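Local coordinates for 432aa long hypothetical deoxyribodipyrimidine photolyase (Sulfolobus tokodaii, PDB 2E0I), which probably repairs ultraviolet-induced pyrimidine dimers in DNA with the energy of light, and binds two FAD molecules, one perhaps a light-harvesting cofactor, at residues F261-Y265 with D326-G330; P44-A50 with A335-Y341. One frame throughout, in Å; residues are numbered along the deposited sequence.

Interaction 1: residues F261-Y265 with D326-G330; sequences FGHCY and DWRWG
Arg328 reaches across to the backbone of Gly262 and donates from NE to the carbonyl O at 2.9 Å, almost straight at 170°. The oxygen lies in the guanidinium plane, whereas the nitrogen approaches from above the carbonyl plane rather than along a lone pair. A chi1 of -67° sets CG anti to the carbonyl carbon, and the extended chain from CG to NE then carries the nitrogen across to the loop. The guanidinium lies over the CZ2 rim of the Trp327 indole, tilted to it, with CZ2 3.7 Å from the guanidinium plane and over its centre. Asp326, at the N-cap, holds the arginine at both ends: its OD2 accepts from Arg328 N at 3.2 Å and also forms a salt bridge with Arg328 NH1. On the loop side, Cys264 turns its thiol to the indole, where NE1 of Trp327 donates to SG at 3.6 Å. The sulfur lies in the ring plane, at the edge, a sulfur-aromatic contact for which a small polarisable side chain is apt. The far rim of the indole, at CH2 of Trp327, meets His263 O 3.6 Å away. Gly262 suits its place because, at a phi of 128°, a beta carbon would press on the carbonyl O of Phe261. Asp270 ties loop to arginine, pairing with Arg328 NH2 and accepting from Cys264 N. The contact thus pins the loop between helices 238-256 and 278-286 to the first turn of helix 327-337, while Trp327 also packs on Asn347 and Gln351 of helix 343-353.

Interaction 2: residues P44-A50 with A335-Y341; sequences PYKSEFA and ATKLVDY. With FAD (flavin-adenine dinucleotide), chain F.
This is an interdomain contact: Ser47, at the N-cap of helix 48-66 in the N-terminal alpha/beta domain, meets the end of helix 327-337 and the following type I turn, Leu338 to Tyr341, in the helical FAD-binding domain. The Ser47 hydroxyl works in both senses. With OG anti to the backbone N (chi1 170°), it accepts from Ala50 N at 3.2 Å and donates to Leu338 O at 2.9 Å, meeting that oxygen from above the carbonyl plane. Serine is small enough for a close backbone approach here, and Ser47 CA lies 3.3 Å from Thr336 O in a CA-H...O contact. Ala50 and Val339 come closer still as chains, their CA atoms 3.9 Å apart, which a methyl side chain at Ala50 permits. Phe49 sets its ring edge against Lys337 O, while its CB packs on Val339. Ala335 CB touches the edge of the Tyr45 ring at CD1, 3.6 Å away, and also lies over one face of the Tyr341 ring. Tyr45 supplies a flat plate to the bound FAD: its ring lies nearly parallel to the adenine, CE1 of Tyr45 3.2 Å from C6A. With an alanine here, that face of the adenine would probably lose its aromatic cover, and the base would be freer to shift. The flavin end meets Lys46, whose CG borders methyl C7M while its NZ bonds to Leu40 O. Tyr341 fixes the adenine from its edge: its OH donates to N7A of FAD at 2.6 Å, the nitrogen lying near the plane of the Tyr341 ring.

How the interactions relate
Helix 327-337 serves both contacts, its first turn in interaction 1 and its last in interaction 2, with centres about 17 Å apart. Interaction 1 stays within the FAD-binding domain and lies farther from the centre of the chain; it joins a partly exposed loop to the helix start, held by a guanidinium on a backbone carbonyl and an indole N-H on a buried thiol. Interaction 2 is deeper, buries more than twice the area and joins two domains; small residues bring backbones together, and a serine hydroxyl and aromatic rings do the specific work. Interaction 2 also borders both bound FAD molecules, whereas interaction 1 fastens a loop near one, Gly262 being about 6 Å from it.

Interaction 1: residues F261-Y265 with D326-G330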
# COMPACT_ATOMS: atom_id res chain seq x y z
N PHE A 261 -8.27 10.11 -7.51
CA PHE A 261 -6.87 10.31 -7.81
C PHE A 261 -6.66 11.68 -8.43
O PHE A 261 -6.60 11.82 -9.64
CB PHE A 261 -6.38 9.23 -8.76
CG PHE A 261 -6.38 7.86 -8.15
CD1 PHE A 261 -5.62 7.61 -7.01
CD2 PHE A 261 -7.14 6.84 -8.70
CE1 PHE A 261 -5.62 6.35 -6.42
CE2 PHE A 261 -7.14 5.58 -8.12
CZ PHE A 261 -6.38 5.33 -6.98
N GLY A 262 -6.56 12.70 -7.58
CA GLY A 262 -6.36 14.05 -8.08
C GLY A 262 -7.37 15.04 -7.53
O GLY A 262 -7.08 16.23 -7.47
N HIS A 263 -8.56 14.56 -7.16
CA HIS A 263 -9.60 15.42 -6.61
C HIS A 263 -10.12 14.82 -5.32
O HIS A 263 -9.80 13.69 -4.98
CB HIS A 263 -10.79 15.55 -7.57
CG HIS A 263 -10.42 16.01 -8.95
ND1 HIS A 263 -11.37 16.26 -9.92
CD2 HIS A 263 -9.22 16.22 -9.54
CE1 HIS A 263 -10.77 16.61 -11.04
NE2 HIS A 263 -9.46 16.59 -10.83
N CYS A 264 -10.94 15.58 -4.61
CA CYS A 264 -11.52 15.11 -3.36
C CYS A 264 -12.71 14.19 -3.64
O CYS A 264 -13.46 14.41 -4.59
CB CYS A 264 -11.99 16.29 -2.51
SG CYS A 264 -10.70 17.46 -2.03
N TYR A 265 -12.86 13.15 -2.83
CA TYR A 265 -13.97 12.22 -3.00
C TYR A 265 -15.23 13.08 -3.03
O TYR A 265 -16.04 12.98 -3.96
CB TYR A 265 -14.01 11.24 -1.83
CG TYR A 265 -15.16 10.27 -1.89
CD1 TYR A 265 -15.32 9.43 -2.98
CD2 TYR A 265 -16.11 10.22 -0.87
CE1 TYR A 265 -16.40 8.56 -3.07
CE2 TYR A 265 -17.19 9.36 -0.94
CZ TYR A 265 -17.34 8.53 -2.04
OH TYR A 265 -18.43 7.70 -2.14
N ASP A 326 -2.27 20.65 1.87
CA ASP A 326 -3.11 19.82 1.02
C ASP A 326 -2.81 18.33 1.23
O ASP A 326 -1.65 17.92 1.19
CB ASP A 326 -2.90 20.22 -0.44
CG ASP A 326 -3.90 19.58 -1.39
OD1 ASP A 326 -3.91 19.97 -2.57
OD2 ASP A 326 -4.67 18.70 -0.97
N TRP A 327 -3.85 17.53 1.45
CA TRP A 327 -3.65 16.10 1.65
C TRP A 327 -2.96 15.40 0.48
O TRP A 327 -2.32 14.37 0.67
CB TRP A 327 -4.98 15.40 1.95
CG TRP A 327 -6.02 15.57 0.90
CD1 TRP A 327 -7.00 16.52 0.86
CD2 TRP A 327 -6.21 14.76 -0.27
NE1 TRP A 327 -7.79 16.35 -0.25
CE2 TRP A 327 -7.32 15.28 -0.97
CE3 TRP A 327 -5.54 13.65 -0.80
CZ2 TRP A 327 -7.79 14.72 -2.16
CZ3 TRP A 327 -6.00 13.09 -1.99
CH2 TRP A 327 -7.11 13.63 -2.66
N ARG A 328 -3.08 15.96 -0.72
CA ARG A 328 -2.44 15.38 -1.90
C ARG A 328 -0.92 15.41 -1.74
O ARG A 328 -0.23 14.53 -2.24
CB ARG A 328 -2.83 16.14 -3.16
CG ARG A 328 -4.28 16.00 -3.55
CD ARG A 328 -4.58 16.84 -4.76
NE ARG A 328 -6.02 17.09 -4.93
CZ ARG A 328 -6.79 17.76 -4.07
NH1 ARG A 328 -6.28 18.27 -2.95
NH2 ARG A 328 -8.08 17.94 -4.33
N TRP A 329 -0.40 16.42 -1.06
CA TRP A 329 1.03 16.54 -0.82
C TRP A 329 1.48 15.36 0.06
O TRP A 329 2.47 14.67 -0.23
CB TRP A 329 1.35 17.85 -0.10
CG TRP A 329 1.28 19.10 -0.95
CD1 TRP A 329 0.42 19.34 -1.99
CD2 TRP A 329 2.06 20.29 -0.79
NE1 TRP A 329 0.63 20.61 -2.48
CE2 TRP A 329 1.63 21.21 -1.76
CE3 TRP A 329 3.09 20.66 0.09
CZ2 TRP A 329 2.18 22.49 -1.88
CZ3 TRP A 329 3.64 21.94 -0.03
CH2 TRP A 329 3.19 22.83 -1.01
N GLY A 330 0.73 15.14 1.13
CA GLY A 330 1.04 14.06 2.05
C GLY A 330 0.88 12.72 1.37
O GLY A 330 1.68 11.82 1.57

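Interaction 2: residues P44-A50 with A335-Y341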
# COMPACT_ATOMS: atom_id res chain seq x y z
N PRO A 44 7.06 9.93 -9.95
CA PRO A 44 7.01 10.80 -8.78
C PRO A 44 6.45 10.07 -7.54
O PRO A 44 6.73 10.44 -6.40
CB PRO A 44 6.10 11.94 -9.24
CG PRO A 44 6.21 11.91 -10.74
CD PRO A 44 6.24 10.45 -11.05
N TYR A 45 5.66 9.02 -7.77
CA TYR A 45 5.03 8.29 -6.69
C TYR A 45 5.76 7.00 -6.32
O TYR A 45 5.21 6.12 -5.66
CB TYR A 45 3.59 7.97 -7.09
CG TYR A 45 2.69 9.17 -7.04
CD1 TYR A 45 1.87 9.40 -5.94
CD2 TYR A 45 2.67 10.10 -8.08
CE1 TYR A 45 1.04 10.52 -5.87
CE2 TYR A 45 1.85 11.22 -8.02
CZ TYR A 45 1.04 11.43 -6.92
OH TYR A 45 0.21 12.52 -6.87
N LYS A 46 7.02 6.91 -6.73
CA LYS A 46 7.78 5.70 -6.45
C LYS A 46 8.45 5.70 -5.09
O LYS A 46 8.95 6.72 -4.61
CB LYS A 46 8.82 5.49 -7.55
CG LYS A 46 9.83 4.39 -7.25
CD LYS A 46 10.95 4.40 -8.27
CE LYS A 46 12.16 3.61 -7.79
NZ LYS A 46 13.27 3.57 -8.80
N SER A 47 8.45 4.53 -4.47
CA SER A 47 9.05 4.32 -3.18
C SER A 47 10.24 3.37 -3.38
O SER A 47 10.09 2.31 -3.98
CB SER A 47 8.02 3.69 -2.23
OG SER A 47 8.63 3.25 -1.03
N GLU A 48 11.42 3.75 -2.89
CA GLU A 48 12.58 2.88 -3.03
C GLU A 48 12.38 1.63 -2.18
O GLU A 48 12.74 0.53 -2.59
CB GLU A 48 13.87 3.58 -2.60
CG GLU A 48 14.42 4.60 -3.59
CD GLU A 48 14.55 4.07 -5.01
OE1 GLU A 48 14.90 2.88 -5.20
OE2 GLU A 48 14.32 4.86 -5.96
N PHE A 49 11.82 1.80 -0.99
CA PHE A 49 11.58 0.66 -0.12
C PHE A 49 10.62 -0.34 -0.76
O PHE A 49 10.87 -1.54 -0.76
CB PHE A 49 11.02 1.11 1.23
CG PHE A 49 12.01 1.83 2.10
CD1 PHE A 49 13.26 1.28 2.35
CD2 PHE A 49 11.67 3.03 2.71
CE1 PHE A 49 14.16 1.93 3.20
CE2 PHE A 49 12.57 3.68 3.57
CZ PHE A 49 13.81 3.13 3.81
N ALA A 50 9.51 0.16 -1.30
CA ALA A 50 8.53 -0.71 -1.95
C ALA A 50 9.16 -1.49 -3.10
O ALA A 50 8.90 -2.68 -3.27
CB ALA A 50 7.39 0.12 -2.48
N ALA A 335 3.58 7.92 -0.63
CA ALA A 335 3.77 7.02 -1.77
C ALA A 335 5.26 6.86 -2.02
O ALA A 335 5.74 5.86 -2.58
CB ALA A 335 3.08 7.60 -3.03
N THR A 336 6.00 7.84 -1.55
CA THR A 336 7.42 7.88 -1.71
C THR A 336 8.18 7.10 -0.67
O THR A 336 9.32 6.75 -0.89
CB THR A 336 7.85 9.35 -1.72
OG1 THR A 336 7.98 9.77 -3.08
CG2 THR A 336 9.12 9.58 -0.94
N LYS A 337 7.54 6.79 0.45
CA LYS A 337 8.25 6.09 1.51
C LYS A 337 7.71 4.73 1.91
O LYS A 337 8.47 3.85 2.28
CB LYS A 337 8.29 6.98 2.75
CG LYS A 337 9.02 8.28 2.54
CD LYS A 337 10.48 8.01 2.25
CE LYS A 337 11.32 9.26 2.37
NZ LYS A 337 12.71 8.85 2.76
N LEU A 338 6.39 4.58 1.84
CA LEU A 338 5.74 3.32 2.22
C LEU A 338 6.25 2.08 1.49
O LEU A 338 6.30 2.04 0.26
CB LEU A 338 4.22 3.46 2.03
CG LEU A 338 3.31 3.82 3.20
CD1 LEU A 338 4.09 4.38 4.38
CD2 LEU A 338 2.27 4.80 2.70
N VAL A 339 6.62 1.07 2.25
CA VAL A 339 7.08 -0.18 1.66
C VAL A 339 5.84 -0.88 1.11
O VAL A 339 5.95 -1.73 0.22
CB VAL A 339 7.75 -1.10 2.72
CG1 VAL A 339 6.74 -1.48 3.79
CG2 VAL A 339 8.29 -2.36 2.05
N ASP A 340 4.67 -0.51 1.63
CA ASP A 340 3.40 -1.12 1.23
C ASP A 340 2.50 -0.21 0.38
O ASP A 340 1.30 -0.44 0.28
CB ASP A 340 2.62 -1.59 2.47
CG ASP A 340 2.30 -0.43 3.44
OD1 ASP A 340 2.46 0.74 3.03
OD2 ASP A 340 1.89 -0.69 4.60
N TYR A 341 3.08 0.82 -0.23
CA TYR A 341 2.27 1.74 -1.01
C TYR A 341 1.22 1.13 -1.93
O TYR A 341 1.52 0.34 -2.83
CB TYR A 341 3.15 2.67 -1.85
CG TYR A 341 2.34 3.60 -2.72
CD1 TYR A 341 2.39 3.51 -4.11
CD2 TYR A 341 1.48 4.54 -2.15
CE1 TYR A 341 1.61 4.34 -4.91
CE2 TYR A 341 0.70 5.37 -2.93
CZ TYR A 341 0.76 5.27 -4.31
OH TYR A 341 -0.01 6.09 -5.09
PA FAD F . 2.04 2.23 -9.61
O1A FAD F . 1.56 2.79 -8.32
O2A FAD F . 3.45 1.90 -9.92
O5B FAD F . 1.95 3.61 -10.44
C5B FAD F . 2.04 3.60 -11.87
C4B FAD F . 1.80 4.99 -12.47
O4B FAD F . 0.79 5.65 -11.68
C3B FAD F . 3.05 5.87 -12.36
O3B FAD F . 2.99 6.91 -13.34
C2B FAD F . 2.88 6.45 -10.96
O2B FAD F . 3.62 7.67 -10.85
C1B FAD F . 1.38 6.77 -11.01
N9A FAD F . 0.81 6.96 -9.65
C8A FAD F . 0.93 6.11 -8.63
N7A FAD F . 0.26 6.57 -7.58
C5A FAD F . -0.30 7.73 -7.93
C6A FAD F . -1.12 8.65 -7.28
N6A FAD F . -1.47 8.46 -6.01
N1A FAD F . -1.53 9.73 -7.95
C2A FAD F . -1.16 9.95 -9.20
N3A FAD F . -0.38 9.10 -9.84
C4A FAD F . 0.06 7.98 -9.24
N1 FAD F . 4.42 -3.91 -11.71
C2 FAD F . 4.92 -4.34 -12.94
O2 FAD F . 4.28 -5.16 -13.61
N3 FAD F . 6.11 -3.80 -13.43
C4 FAD F . 6.80 -2.83 -12.70
O4 FAD F . 7.85 -2.36 -13.13
C4X FAD F . 6.29 -2.39 -11.48
N5 FAD F . 6.94 -1.37 -10.77
C5X FAD F . 6.41 -0.91 -9.55
C6 FAD F . 7.01 0.16 -8.90
C7 FAD F . 6.45 0.69 -7.74
C7M FAD F . 7.13 1.87 -7.04
C8 FAD F . 5.28 0.12 -7.23
C8M FAD F . 4.64 0.68 -5.95
C9 FAD F . 4.69 -0.96 -7.87
C9A FAD F . 5.25 -1.48 -9.04
N10 FAD F . 4.63 -2.53 -9.73
C10 FAD F . 5.11 -2.94 -10.98
C1' FAD F . 3.41 -3.18 -9.19
C2' FAD F . 2.13 -2.40 -9.50
O2' FAD F . 1.42 -2.13 -8.29
C3' FAD F . 1.25 -3.18 -10.48
O3' FAD F . 1.93 -3.34 -11.72
C4' FAD F . -0.08 -2.46 -10.71
O4' FAD F . -0.96 -3.33 -11.44
C5' FAD F . 0.13 -1.16 -11.49
O5' FAD F . -0.81 -0.16 -11.10
P FAD F . -0.43 0.89 -9.94
O1P FAD F . -1.49 1.93 -9.94
O2P FAD F . -0.15 0.17 -8.68
O3P FAD F . 0.92 1.54 -10.53